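Local coordinates for glycoside hydrolase family 88 protein (Bacteroides vulgatus, PDB 4Q88) that is of unknown function but probably acts as a hydrolase on glycosidic bonds, at residues A[13-18]-A[306-311]; A[191-196]-A[204-209]; A[242-247]-A[280-285]; A[257-262]-A[266-271]. All coordinates share one frame; numbering follows the deposited sequence. Where two conformers were deposited one is given.

Interaction 1: A[13-18]-A[306-311]; sequences SEELLE and YLKTTA
Glu15, in the opening turn of helix 13-30, faces Lys308, near the close of helix 293-311, at a distance: CA of Glu15 and CA of Lys308 lie 10.8 Å apart, so the backbones themselves do not pack. Two long side chains span the distance. In Lys308, CG stands anti to the backbone N (chi1 170°) and every later bond stays extended, carrying the ammonium group toward the other helix. Glu15 is likewise stretched out, and the two chains cross at about a right angle. The salt bridge runs from Lys308 NZ to Glu15 OE2, modelled at a very short 2.4 Å; since OE2 is less surely placed, the length is doubtful. The other carboxylate oxygen, Glu15 OE1, stays 3.8 Å from Lys308 NZ. In this mainly helical fold of the six-hairpin clan, the bridge joins the first helix, 13-30, to helix 293-311, almost 300 residues later. A carboxylate in a helix's first turn and an ammonium in another's last turn would each probably suit the local helix dipole. Lys308 NZ has a second anionic partner in Glu11, while the neighbouring Leu16 packs on Val355 and Leu358 of helix 341-358.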
loop_
_atom_site.group_PDB
_atom_site.type_symbol
_atom_site.label_atom_id
_atom_site.label_comp_id
_atom_site.label_asym_id
_atom_site.label_seq_id
_atom_site.Cartn_x
_atom_site.Cartn_y
_atom_site.Cartn_z
ATOM N N SER A 13 -22.174 5.918 9.114
ATOM C CA SER A 13 -21.095 5.046 9.598
ATOM C C SER A 13 -21.620 3.617 9.769
ATOM O O SER A 13 -20.899 2.648 9.473
ATOM C CB SER A 13 -20.446 5.583 10.891
ATOM O OG SER A 13 -21.338 5.522 11.965
ATOM N N GLU A 14 -22.884 3.477 10.189
ATOM C CA GLU A 14 -23.493 2.157 10.351
ATOM C C GLU A 14 -23.448 1.361 9.027
ATOM O O GLU A 14 -23.122 0.174 8.987
ATOM C CB GLU A 14 -24.947 2.288 10.795
ATOM C CG GLU A 14 -25.128 2.603 12.272
ATOM C CD GLU A 14 -25.016 4.085 12.661
ATOM O OE1 GLU A 14 -24.733 5.015 11.836
ATOM O OE2 GLU A 14 -25.235 4.321 13.876
ATOM N N GLU A 15 -23.832 2.028 7.960
ATOM C CA GLU A 15 -23.838 1.375 6.650
ATOM C C GLU A 15 -22.411 1.026 6.226
ATOM O O GLU A 15 -22.170 -0.021 5.619
ATOM C CB GLU A 15 -24.500 2.306 5.646
ATOM C CG GLU A 15 -24.470 1.836 4.205
ATOM C CD GLU A 15 -24.863 2.942 3.238
ATOM O OE1 GLU A 15 -25.379 4.018 3.703
ATOM O OE2 GLU A 15 -24.634 2.718 2.025
ATOM N N LEU A 16 -21.459 1.898 6.504
ATOM C CA LEU A 16 -20.046 1.594 6.117
ATOM C C LEU A 16 -19.494 0.446 6.936
ATOM O O LEU A 16 -18.762 -0.383 6.420
ATOM C CB LEU A 16 -19.142 2.801 6.274
ATOM C CG LEU A 16 -19.578 3.954 5.388
ATOM C CD1 LEU A 16 -18.679 5.134 5.671
ATOM C CD2 LEU A 16 -19.563 3.566 3.919
ATOM N N LEU A 17 -19.844 0.384 8.234
ATOM C CA LEU A 17 -19.366 -0.696 9.057
ATOM C C LEU A 17 -19.931 -2.023 8.593
ATOM O O LEU A 17 -19.228 -3.040 8.621
ATOM C CB LEU A 17 -19.678 -0.441 10.554
ATOM C CG LEU A 17 -18.798 0.665 11.112
ATOM C CD1 LEU A 17 -19.356 1.173 12.446
ATOM C CD2 LEU A 17 -17.342 0.240 11.280
ATOM N N GLU A 18 -21.201 -2.045 8.176
ATOM C CA GLU A 18 -21.771 -3.269 7.611
ATOM C C GLU A 18 -20.928 -3.790 6.423
ATOM O O GLU A 18 -20.680 -4.996 6.292
ATOM C CB GLU A 18 -23.224 -3.040 7.152
ATOM C CG GLU A 18 -23.889 -4.311 6.669
ATOM C CD GLU A 18 -23.548 -4.659 5.218
ATOM O OE1 GLU A 18 -23.421 -3.741 4.374
ATOM O OE2 GLU A 18 -23.434 -5.866 4.903
ATOM N N TYR A 306 -17.675 4.594 -6.803
ATOM C CA TYR A 306 -17.225 3.471 -7.648
ATOM C C TYR A 306 -16.908 2.226 -6.812
ATOM O O TYR A 306 -17.320 1.097 -7.150
ATOM C CB TYR A 306 -15.980 3.848 -8.483
ATOM C CG TYR A 306 -15.271 2.587 -8.960
ATOM C CD1 TYR A 306 -15.658 1.957 -10.111
ATOM C CD2 TYR A 306 -14.209 2.039 -8.237
ATOM C CE1 TYR A 306 -15.017 0.816 -10.546
ATOM C CE2 TYR A 306 -13.576 0.868 -8.640
ATOM C CZ TYR A 306 -13.993 0.271 -9.813
ATOM O OH TYR A 306 -13.412 -0.885 -10.217
ATOM N N LEU A 307 -16.156 2.411 -5.727
ATOM C CA LEU A 307 -15.757 1.281 -4.910
ATOM C C LEU A 307 -16.998 0.568 -4.319
ATOM O O LEU A 307 -17.019 -0.662 -4.261
ATOM C CB LEU A 307 -14.853 1.706 -3.768
ATOM C CG LEU A 307 -13.444 2.156 -4.260
ATOM C CD1 LEU A 307 -12.640 2.762 -3.138
ATOM C CD2 LEU A 307 -12.709 0.961 -4.840
ATOM N N LYS A 308 -17.946 1.363 -3.836
ATOM C CA LYS A 308 -19.120 0.841 -3.082
ATOM C C LYS A 308 -20.120 0.205 -4.038
ATOM O O LYS A 308 -20.772 -0.778 -3.687
ATOM C CB LYS A 308 -19.776 1.983 -2.311
ATOM C CG LYS A 308 -21.113 1.711 -1.660
ATOM C CD LYS A 308 -21.720 3.004 -1.129
ATOM C CE LYS A 308 -22.717 2.712 -0.016
ATOM N NZ LYS A 308 -23.389 3.969 0.453
ATOM N N THR A 309 -20.235 0.755 -5.240
ATOM C CA THR A 309 -21.297 0.386 -6.199
ATOM C C THR A 309 -20.848 -0.636 -7.228
ATOM O O THR A 309 -21.637 -1.491 -7.653
ATOM C CB THR A 309 -21.808 1.610 -6.996
ATOM O OG1 THR A 309 -22.207 2.642 -6.100
ATOM C CG2 THR A 309 -22.989 1.240 -7.883
ATOM N N THR A 310 -19.593 -0.534 -7.664
ATOM C CA THR A 310 -19.082 -1.381 -8.729
ATOM C C THR A 310 -18.080 -2.435 -8.261
ATOM O O THR A 310 -18.189 -3.603 -8.624
ATOM C CB THR A 310 -18.499 -0.512 -9.857
ATOM O OG1 THR A 310 -19.532 0.332 -10.381
ATOM C CG2 THR A 310 -17.917 -1.343 -10.965
ATOM N N ALA A 311 -17.064 -2.046 -7.476
ATOM C CA ALA A 311 -16.072 -3.036 -7.059
ATOM C C ALA A 311 -16.654 -4.021 -6.053
ATOM O O ALA A 311 -16.454 -5.237 -6.170
ATOM C CB ALA A 311 -14.853 -2.336 -6.482
#

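Interaction 2: A[191-196]-A[204-209]; sequences AKYPYP and KKDFWS
Tyr195 and Lys205 make the broadest part of this contact, their side chains crossing at about a right angle. Methylene CG of Lys205 lies 3.5 Å from CG of Tyr195, approaching the ring obliquely, and further out CE of Lys205 comes to 3.8 Å from CD1 of Tyr195. The ring is swung toward the lysine because its CG is anti to the backbone N (chi1 -172°); at its edge it meets Lys204 O, 3.8 Å from Tyr195 CD2. Lys205 plays both parts, its methylenes against the tyrosine and its NZ in salt bridges with Asp181 and Glu183. Asp206 is the third main participant. Its OD2 sits at the edge of the Tyr193 ring, 3.8 Å from Tyr193 CD2, with ring and carboxylate planes turned 75° apart. The carboxylate is anchored by other partners, OD1 by Ser260 and OD2 by His198. A water joins the backbones, donating to Tyr193 O at 2.8 Å and accepting from Asp206 N at 2.9 Å. The whole loop thus folds back on itself between strand 186-187 and helix 209-225, with Trp208 at that helix's N-cap and Lys205 tied to the region of strand 180-181.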
loop_
_atom_site.group_PDB
_atom_site.type_symbol
_atom_site.label_atom_id
_atom_site.label_comp_id
_atom_site.label_asym_id
_atom_site.label_seq_id
_atom_site.Cartn_x
_atom_site.Cartn_y
_atom_site.Cartn_z
ATOM N N ALA A 191 12.473 0.934 -13.575
ATOM C CA ALA A 191 13.353 1.538 -14.592
ATOM C C ALA A 191 13.068 1.237 -16.066
ATOM O O ALA A 191 13.640 1.902 -16.948
ATOM C CB ALA A 191 14.809 1.188 -14.284
ATOM N N LYS A 192 12.215 0.281 -16.358
ATOM C CA LYS A 192 11.877 -0.012 -17.756
ATOM C C LYS A 192 10.911 0.985 -18.342
ATOM O O LYS A 192 10.874 1.108 -19.588
ATOM C CB LYS A 192 11.291 -1.398 -17.898
ATOM C CG LYS A 192 12.281 -2.482 -17.496
ATOM C CD LYS A 192 11.779 -3.879 -17.865
ATOM C CE LYS A 192 10.276 -4.071 -17.742
ATOM N NZ LYS A 192 9.877 -5.497 -17.955
ATOM N N TYR A 193 10.195 1.732 -17.480
ATOM C CA TYR A 193 9.065 2.531 -17.918
ATOM C C TYR A 193 9.238 4.019 -18.234
ATOM O O TYR A 193 8.360 4.597 -18.860
ATOM C CB TYR A 193 7.881 2.278 -16.983
ATOM C CG TYR A 193 7.363 0.904 -17.091
ATOM C CD1 TYR A 193 7.908 -0.127 -16.342
ATOM C CD2 TYR A 193 6.329 0.597 -17.984
ATOM C CE1 TYR A 193 7.468 -1.429 -16.472
ATOM C CE2 TYR A 193 5.880 -0.716 -18.145
ATOM C CZ TYR A 193 6.437 -1.717 -17.372
ATOM O OH TYR A 193 5.971 -3.005 -17.474
ATOM N N PRO A 194 10.366 4.662 -17.882
ATOM C CA PRO A 194 10.360 6.109 -18.179
ATOM C C PRO A 194 10.254 6.507 -19.662
ATOM O O PRO A 194 10.714 5.780 -20.549
ATOM C CB PRO A 194 11.715 6.596 -17.605
ATOM C CG PRO A 194 11.920 5.675 -16.452
ATOM C CD PRO A 194 11.422 4.325 -16.883
ATOM N N TYR A 195 9.644 7.666 -19.878
ATOM C CA TYR A 195 9.480 8.300 -21.164
ATOM C C TYR A 195 10.780 9.086 -21.473
ATOM O O TYR A 195 11.396 9.596 -20.544
ATOM C CB TYR A 195 8.322 9.249 -21.042
ATOM C CG TYR A 195 7.824 9.894 -22.314
ATOM C CD1 TYR A 195 8.359 11.090 -22.753
ATOM C CD2 TYR A 195 6.750 9.347 -23.043
ATOM C CE1 TYR A 195 7.892 11.701 -23.898
ATOM C CE2 TYR A 195 6.291 9.938 -24.212
ATOM C CZ TYR A 195 6.876 11.129 -24.647
ATOM O OH TYR A 195 6.409 11.735 -25.795
ATOM N N PRO A 196 11.177 9.209 -22.744
ATOM C CA PRO A 196 10.529 8.732 -23.974
ATOM C C PRO A 196 10.930 7.348 -24.427
ATOM O O PRO A 196 10.349 6.828 -25.429
ATOM C CB PRO A 196 10.994 9.751 -25.022
ATOM C CG PRO A 196 12.386 10.072 -24.580
ATOM C CD PRO A 196 12.361 10.062 -23.062
ATOM N N LYS A 204 2.007 8.256 -25.022
ATOM C CA LYS A 204 1.938 8.989 -23.745
ATOM C C LYS A 204 2.975 8.468 -22.749
ATOM O O LYS A 204 3.503 7.368 -22.901
ATOM C CB LYS A 204 0.555 8.868 -23.122
ATOM C CG LYS A 204 -0.654 9.180 -24.022
ATOM C CD LYS A 204 -0.675 10.622 -24.514
ATOM C CE LYS A 204 -1.818 10.917 -25.492
ATOM N NZ LYS A 204 -3.142 10.645 -24.886
ATOM N N LYS A 205 3.198 9.212 -21.659
ATOM C CA LYS A 205 3.938 8.673 -20.534
ATOM C C LYS A 205 3.128 7.612 -19.823
ATOM O O LYS A 205 1.903 7.763 -19.654
ATOM C CB LYS A 205 4.252 9.781 -19.558
ATOM C CG LYS A 205 5.264 10.793 -20.115
ATOM C CD LYS A 205 5.547 11.946 -19.155
ATOM C CE LYS A 205 6.800 12.756 -19.652
ATOM N NZ LYS A 205 7.254 13.771 -18.640
ATOM N N ASP A 206 3.759 6.495 -19.506
ATOM C CA ASP A 206 3.100 5.330 -18.916
ATOM C C ASP A 206 3.291 5.217 -17.388
ATOM O O ASP A 206 4.351 4.776 -16.915
ATOM C CB ASP A 206 3.609 4.061 -19.590
ATOM C CG ASP A 206 2.720 2.849 -19.318
ATOM O OD1 ASP A 206 1.619 2.964 -18.697
ATOM O OD2 ASP A 206 3.164 1.761 -19.792
ATOM N N PHE A 207 2.283 5.643 -16.635
ATOM C CA PHE A 207 2.281 5.620 -15.181
ATOM C C PHE A 207 1.295 4.559 -14.705
ATOM O O PHE A 207 0.079 4.673 -14.966
ATOM C CB PHE A 207 1.941 7.000 -14.611
ATOM C CG PHE A 207 2.954 8.061 -14.945
ATOM C CD1 PHE A 207 4.190 8.045 -14.332
ATOM C CD2 PHE A 207 2.638 9.099 -15.805
ATOM C CE1 PHE A 207 5.121 9.014 -14.598
ATOM C CE2 PHE A 207 3.562 10.061 -16.090
ATOM C CZ PHE A 207 4.815 10.027 -15.497
ATOM N N TRP A 208 1.817 3.507 -14.070
ATOM C CA TRP A 208 0.956 2.426 -13.616
ATOM C C TRP A 208 0.148 2.831 -12.417
ATOM O O TRP A 208 0.726 3.199 -11.382
ATOM C CB TRP A 208 1.794 1.198 -13.301
ATOM C CG TRP A 208 1.059 -0.018 -12.906
ATOM C CD1 TRP A 208 -0.075 -0.509 -13.469
ATOM C CD2 TRP A 208 1.464 -0.970 -11.922
ATOM N NE1 TRP A 208 -0.435 -1.702 -12.848
ATOM C CE2 TRP A 208 0.503 -1.992 -11.901
ATOM C CE3 TRP A 208 2.536 -1.027 -11.007
ATOM C CZ2 TRP A 208 0.609 -3.117 -11.057
ATOM C CZ3 TRP A 208 2.599 -2.131 -10.112
ATOM C CH2 TRP A 208 1.626 -3.135 -10.142
ATOM N N SER A 209 -1.171 2.645 -12.477
ATOM C CA SER A 209 -2.079 3.032 -11.385
ATOM C C SER A 209 -1.801 2.351 -10.066
ATOM O O SER A 209 -1.615 3.057 -9.045
ATOM C CB SER A 209 -3.562 2.729 -11.751
ATOM O OG SER A 209 -4.456 3.082 -10.698
HETATM O O HOH W 1 6.504 6.178 -20.269
#

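Interaction 3: A[242-247]-A[280-285]; sequences TMAKSI and YGFLWG
Phe282 sends its ring from helix 272-287 against Ala244 and Ile247, which belong to successive turns of helix 233-249. The phenyl group comes in edge first to Ala244: CE1 of Phe282 lies 3.5 Å from Ala244 O, which sits in the plane of the ring, and 3.9 Å from Ala244 CB. Toward Ile247 the approach is slanted instead, the two side chains crossing obliquely. The branch that touches is CG2, anti to the backbone N of Ile247, and it stands 3.6 Å from CZ of Phe282. Three groups therefore close round the far end of one ring, while Phe216 of helix 209-225 meets it edge-to-face and Ile299 and Val300 touch it from helix 293-311. An alanine here would remove the ring and would probably open a gap between the helices, stripping Ile247 CG2 and Ala244 CB of their shared aromatic partner. Cohesion across the two segments is thus essentially apolar, with the carbonyl oxygen of Ala244 facing the ring's weakly positive rim.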
loop_
_atom_site.group_PDB
_atom_site.type_symbol
_atom_site.label_atom_id
_atom_site.label_comp_id
_atom_site.label_asym_id
_atom_site.label_seq_id
_atom_site.Cartn_x
_atom_site.Cartn_y
_atom_site.Cartn_z
ATOM N N THR A 242 1.575 17.160 -3.850
ATOM C CA THR A 242 1.758 17.207 -5.318
ATOM C C THR A 242 1.197 16.002 -6.012
ATOM O O THR A 242 0.549 16.116 -7.063
ATOM C CB THR A 242 3.237 17.308 -5.616
ATOM O OG1 THR A 242 3.780 18.471 -4.979
ATOM C CG2 THR A 242 3.484 17.383 -7.098
HETATM N N MSE A 243 1.420 14.800 -5.450
HETATM C CA MSE A 243 0.826 13.622 -6.028
HETATM C C MSE A 243 -0.673 13.684 -5.985
HETATM O O MSE A 243 -1.356 13.289 -6.925
HETATM C CB MSE A 243 1.250 12.321 -5.295
HETATM C CG MSE A 243 2.733 12.034 -5.386
HETATM SE SE MSE A 243 3.042 10.217 -4.687
HETATM C CE MSE A 243 2.161 9.177 -6.116
ATOM N N ALA A 244 -1.232 14.223 -4.905
ATOM C CA ALA A 244 -2.688 14.325 -4.798
ATOM C C ALA A 244 -3.277 15.117 -5.973
ATOM O O ALA A 244 -4.301 14.717 -6.577
ATOM C CB ALA A 244 -3.104 14.998 -3.468
ATOM N N LYS A 245 -2.635 16.213 -6.289
ATOM C CA LYS A 245 -3.091 17.050 -7.362
ATOM C C LYS A 245 -2.959 16.282 -8.743
ATOM O O LYS A 245 -3.898 16.331 -9.597
ATOM C CB LYS A 245 -2.298 18.327 -7.391
ATOM C CG LYS A 245 -2.854 19.327 -8.371
ATOM C CD LYS A 245 -2.283 20.719 -8.168
ATOM C CE LYS A 245 -2.985 21.698 -9.102
ATOM N NZ LYS A 245 -2.296 23.023 -9.095
ATOM N N SER A 246 -1.810 15.645 -8.975
ATOM C CA SER A 246 -1.609 14.924 -10.245
ATOM C C SER A 246 -2.558 13.737 -10.403
ATOM O O SER A 246 -3.088 13.421 -11.534
ATOM C CB SER A 246 -0.168 14.499 -10.339
ATOM O OG SER A 246 0.657 15.642 -10.298
ATOM N N ILE A 247 -2.756 13.039 -9.302
ATOM C CA ILE A 247 -3.676 11.892 -9.304
ATOM C C ILE A 247 -5.113 12.403 -9.557
ATOM O O ILE A 247 -5.868 11.838 -10.361
ATOM C CB ILE A 247 -3.564 11.084 -8.015
ATOM C CG1 ILE A 247 -2.187 10.426 -7.890
ATOM C CG2 ILE A 247 -4.701 10.097 -7.920
ATOM C CD1 ILE A 247 -1.877 9.983 -6.464
ATOM N N TYR A 280 -7.992 5.823 -0.275
ATOM C CA TYR A 280 -7.430 5.850 1.069
ATOM C C TYR A 280 -6.598 7.072 1.284
ATOM O O TYR A 280 -6.743 7.828 2.286
ATOM C CB TYR A 280 -6.590 4.575 1.358
ATOM C CG TYR A 280 -5.794 4.685 2.643
ATOM C CD1 TYR A 280 -6.446 4.734 3.892
ATOM C CD2 TYR A 280 -4.410 4.832 2.626
ATOM C CE1 TYR A 280 -5.713 4.888 5.077
ATOM C CE2 TYR A 280 -3.682 4.994 3.835
ATOM C CZ TYR A 280 -4.334 5.001 5.031
ATOM O OH TYR A 280 -3.627 5.165 6.191
ATOM N N GLY A 281 -5.699 7.334 0.352
ATOM C CA GLY A 281 -4.781 8.449 0.517
ATOM C C GLY A 281 -5.502 9.798 0.539
ATOM O O GLY A 281 -5.177 10.672 1.382
ATOM N N PHE A 282 -6.506 9.963 -0.317
ATOM C CA PHE A 282 -7.227 11.236 -0.381
ATOM C C PHE A 282 -8.046 11.431 0.917
ATOM O O PHE A 282 -8.031 12.479 1.516
ATOM C CB PHE A 282 -8.178 11.250 -1.575
ATOM C CG PHE A 282 -7.494 11.507 -2.910
ATOM C CD1 PHE A 282 -6.896 12.703 -3.144
ATOM C CD2 PHE A 282 -7.547 10.592 -3.925
ATOM C CE1 PHE A 282 -6.312 13.002 -4.359
ATOM C CE2 PHE A 282 -6.993 10.899 -5.161
ATOM C CZ PHE A 282 -6.351 12.084 -5.360
ATOM N N LEU A 283 -8.731 10.377 1.342
ATOM C CA LEU A 283 -9.543 10.467 2.582
ATOM C C LEU A 283 -8.622 10.781 3.778
ATOM O O LEU A 283 -8.944 11.658 4.593
ATOM C CB LEU A 283 -10.320 9.183 2.783
ATOM C CG LEU A 283 -11.490 8.943 1.839
ATOM C CD1 LEU A 283 -11.875 7.472 1.951
ATOM C CD2 LEU A 283 -12.665 9.893 2.134
ATOM N N TRP A 284 -7.500 10.065 3.907
ATOM C CA TRP A 284 -6.536 10.302 5.007
ATOM C C TRP A 284 -6.042 11.769 4.986
ATOM O O TRP A 284 -6.027 12.485 6.026
ATOM C CB TRP A 284 -5.344 9.312 4.965
ATOM C CG TRP A 284 -4.473 9.539 6.123
ATOM C CD1 TRP A 284 -4.637 9.021 7.370
ATOM C CD2 TRP A 284 -3.370 10.440 6.198
ATOM N NE1 TRP A 284 -3.668 9.503 8.213
ATOM C CE2 TRP A 284 -2.926 10.433 7.536
ATOM C CE3 TRP A 284 -2.769 11.327 5.283
ATOM C CZ2 TRP A 284 -1.862 11.219 7.970
ATOM C CZ3 TRP A 284 -1.680 12.101 5.730
ATOM C CH2 TRP A 284 -1.272 12.047 7.049
ATOM N N GLY A 285 -5.651 12.213 3.792
ATOM C CA GLY A 285 -5.181 13.591 3.597
ATOM C C GLY A 285 -6.199 14.656 3.988
ATOM O O GLY A 285 -5.848 15.633 4.623
#

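Interaction 4: A[257-262]-A[266-271]; sequences WTRSLI and QAPGPE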
loop_
_atom_site.group_PDB
_atom_site.type_symbol
_atom_site.label_atom_id
_atom_site.label_comp_id
_atom_site.label_asym_id
_atom_site.label_seq_id
_atom_site.Cartn_x
_atom_site.Cartn_y
_atom_site.Cartn_z
ATOM N N TRP A 257 -9.526 5.011 -11.549
ATOM C CA TRP A 257 -8.369 5.322 -12.354
ATOM C C TRP A 257 -8.028 4.127 -13.225
ATOM O O TRP A 257 -8.122 2.971 -12.767
ATOM C CB TRP A 257 -7.183 5.671 -11.463
ATOM C CG TRP A 257 -7.302 7.043 -10.836
ATOM C CD1 TRP A 257 -6.657 8.183 -11.251
ATOM C CD2 TRP A 257 -8.023 7.413 -9.639
ATOM N NE1 TRP A 257 -6.988 9.223 -10.429
ATOM C CE2 TRP A 257 -7.828 8.798 -9.446
ATOM C CE3 TRP A 257 -8.897 6.727 -8.769
ATOM C CZ2 TRP A 257 -8.408 9.500 -8.377
ATOM C CZ3 TRP A 257 -9.432 7.419 -7.682
ATOM C CH2 TRP A 257 -9.213 8.791 -7.517
ATOM N N THR A 258 -7.686 4.363 -14.481
ATOM C CA THR A 258 -7.244 3.272 -15.366
ATOM C C THR A 258 -5.801 2.832 -15.120
ATOM O O THR A 258 -4.956 3.612 -14.625
ATOM C CB THR A 258 -7.392 3.693 -16.850
ATOM O OG1 THR A 258 -6.719 4.940 -17.095
ATOM C CG2 THR A 258 -8.829 3.862 -17.207
ATOM N N ARG A 259 -5.486 1.608 -15.518
ATOM C CA ARG A 259 -4.208 1.022 -15.215
ATOM C C ARG A 259 -3.000 1.830 -15.747
ATOM O O ARG A 259 -1.965 1.860 -15.089
ATOM C CB ARG A 259 -4.179 -0.399 -15.761
ATOM C CG ARG A 259 -5.046 -1.385 -14.959
ATOM C CD ARG A 259 -5.263 -2.634 -15.809
ATOM N NE ARG A 259 -6.335 -2.417 -16.751
ATOM C CZ ARG A 259 -6.604 -3.218 -17.771
ATOM N NH1 ARG A 259 -5.938 -4.390 -17.900
ATOM N NH2 ARG A 259 -7.607 -2.899 -18.605
ATOM N N SER A 260 -3.124 2.429 -16.943
ATOM C CA SER A 260 -2.192 3.433 -17.416
ATOM C C SER A 260 -2.862 4.768 -17.189
ATOM O O SER A 260 -3.875 5.095 -17.841
ATOM C CB SER A 260 -1.826 3.227 -18.915
ATOM O OG SER A 260 -0.796 4.110 -19.272
ATOM N N LEU A 261 -2.384 5.506 -16.186
ATOM C CA LEU A 261 -3.137 6.606 -15.615
ATOM C C LEU A 261 -3.514 7.695 -16.622
ATOM O O LEU A 261 -4.641 8.201 -16.564
ATOM C CB LEU A 261 -2.368 7.233 -14.434
ATOM C CG LEU A 261 -2.332 6.429 -13.160
ATOM C CD1 LEU A 261 -1.269 6.976 -12.192
ATOM C CD2 LEU A 261 -3.692 6.359 -12.495
ATOM N N ILE A 262 -2.594 8.014 -17.533
ATOM C CA ILE A 262 -2.883 9.043 -18.512
ATOM C C ILE A 262 -3.055 8.514 -19.959
ATOM O O ILE A 262 -3.193 9.291 -20.866
ATOM C CB ILE A 262 -1.935 10.233 -18.386
ATOM C CG1 ILE A 262 -0.498 9.824 -18.650
ATOM C CG2 ILE A 262 -2.014 10.841 -16.967
ATOM C CD1 ILE A 262 0.413 11.028 -18.810
ATOM N N GLN A 266 -5.226 2.595 -23.722
ATOM C CA GLN A 266 -4.269 1.508 -23.740
ATOM C C GLN A 266 -4.724 0.319 -22.881
ATOM O O GLN A 266 -4.590 -0.808 -23.287
ATOM C CB GLN A 266 -2.906 1.959 -23.263
ATOM C CG GLN A 266 -2.049 0.768 -22.937
ATOM C CD GLN A 266 -0.648 1.121 -22.730
ATOM O OE1 GLN A 266 0.014 1.592 -23.642
ATOM N NE2 GLN A 266 -0.174 0.916 -21.511
ATOM N N ALA A 267 -5.224 0.578 -21.684
ATOM C CA ALA A 267 -5.596 -0.484 -20.747
ATOM C C ALA A 267 -6.920 -0.033 -20.121
ATOM O O ALA A 267 -6.950 0.560 -19.022
ATOM C CB ALA A 267 -4.471 -0.652 -19.714
ATOM N N PRO A 268 -8.044 -0.254 -20.854
ATOM C CA PRO A 268 -9.266 0.460 -20.560
ATOM C C PRO A 268 -10.074 -0.093 -19.384
ATOM O O PRO A 268 -9.916 -1.237 -18.986
ATOM C CB PRO A 268 -10.074 0.339 -21.872
ATOM C CG PRO A 268 -9.614 -0.951 -22.454
ATOM C CD PRO A 268 -8.155 -1.056 -22.092
ATOM N N GLY A 269 -10.950 0.745 -18.872
ATOM C CA GLY A 269 -12.055 0.310 -18.011
ATOM C C GLY A 269 -11.664 0.317 -16.557
ATOM O O GLY A 269 -10.524 0.619 -16.199
ATOM N N PRO A 270 -12.604 -0.036 -15.717
ATOM C CA PRO A 270 -12.362 -0.056 -14.275
ATOM C C PRO A 270 -11.179 -0.894 -13.839
ATOM O O PRO A 270 -10.918 -1.992 -14.393
ATOM C CB PRO A 270 -13.615 -0.698 -13.708
ATOM C CG PRO A 270 -14.595 -0.827 -14.787
ATOM C CD PRO A 270 -13.966 -0.488 -16.093
ATOM N N GLU A 271 -10.498 -0.400 -12.798
ATOM C CA GLU A 271 -9.530 -1.168 -12.039
ATOM C C GLU A 271 -9.646 -0.693 -10.571
ATOM O O GLU A 271 -9.755 0.499 -10.309
ATOM C CB GLU A 271 -8.095 -1.033 -12.580
ATOM C CG GLU A 271 -7.179 -2.174 -12.115
ATOM C CD GLU A 271 -6.674 -2.021 -10.668
ATOM O OE1 GLU A 271 -6.318 -0.882 -10.319
ATOM O OE2 GLU A 271 -6.621 -3.050 -9.913
HETATM O O HOH W 2 -6.793 1.820 -10.596
HETATM O O HOH W 3 -7.787 0.049 -16.593
HETATM O O HOH W 4 -5.065 2.502 -19.107
#
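The long loop joining helix 233-249 to helix 272-287 doubles back on itself, so that Arg259 lies across Ala267, Pro268 and Glu271 of its returning limb. A bend at chi3 (-82°) turns the guanidinium group over Ala267, whose CB sits 3.8 Å above one face and off-centre toward the rim. From the edge of that flat group, Arg259 NH2 donates to Pro268 O at 2.9 Å; the acceptor lies close to the guanidinium plane, but the N-H...O angle is only 140°. NH2 also bonds Gln332 O. Lower down, Arg259 CG packs 3.6 Å from Glu271 CG, the side chains crossing at about a right angle, so aliphatic carbons rather than charges meet. The loop ends in a helix N-cap: Glu271 precedes helix 272-287, and its OE1 accepts from Gly274 N while OE2 bonds Ser273 OG. Inside the bend a water is gripped by four bonds, accepting from Arg259 N and, at 2.9 Å, from Arg259 NE, and donating to Ala267 O at 2.6 Å and to Gly269 O at 2.8 Å. A leucine in place of Arg259 would be likely to leave Pro268 O without its mate and this water held by one donor fewer. Gly269, at a phi of 90°, adopts a backbone shape that favours glycine, and Thr258 CG2 packs 3.8 Å from Gly269 O.

Overall arrangement
Burial and chemistry change together across the four contacts. Interaction 3 is buried and apolar, joining helices 233-249 and 272-287, whereas interaction 1 is a charged bridge at the surface, reaching from helix 13-30 to helix 293-311. Interactions 2 and 4 fasten loops, relying on water-mediated backbone bonds as well as side-chain packing. Interaction 4 lies in the connection between the two helices of interaction 3 and is tied to them: Trp257 NE1 bonds Ile247 O, and its indole packs on Phe282. The two loops also meet, Ser209 N bonding Arg259 O, with centres about 13 Å apart. Interaction 1 touches interaction 4 through Tyr306 on Pro270, although its salt bridge stands well apart.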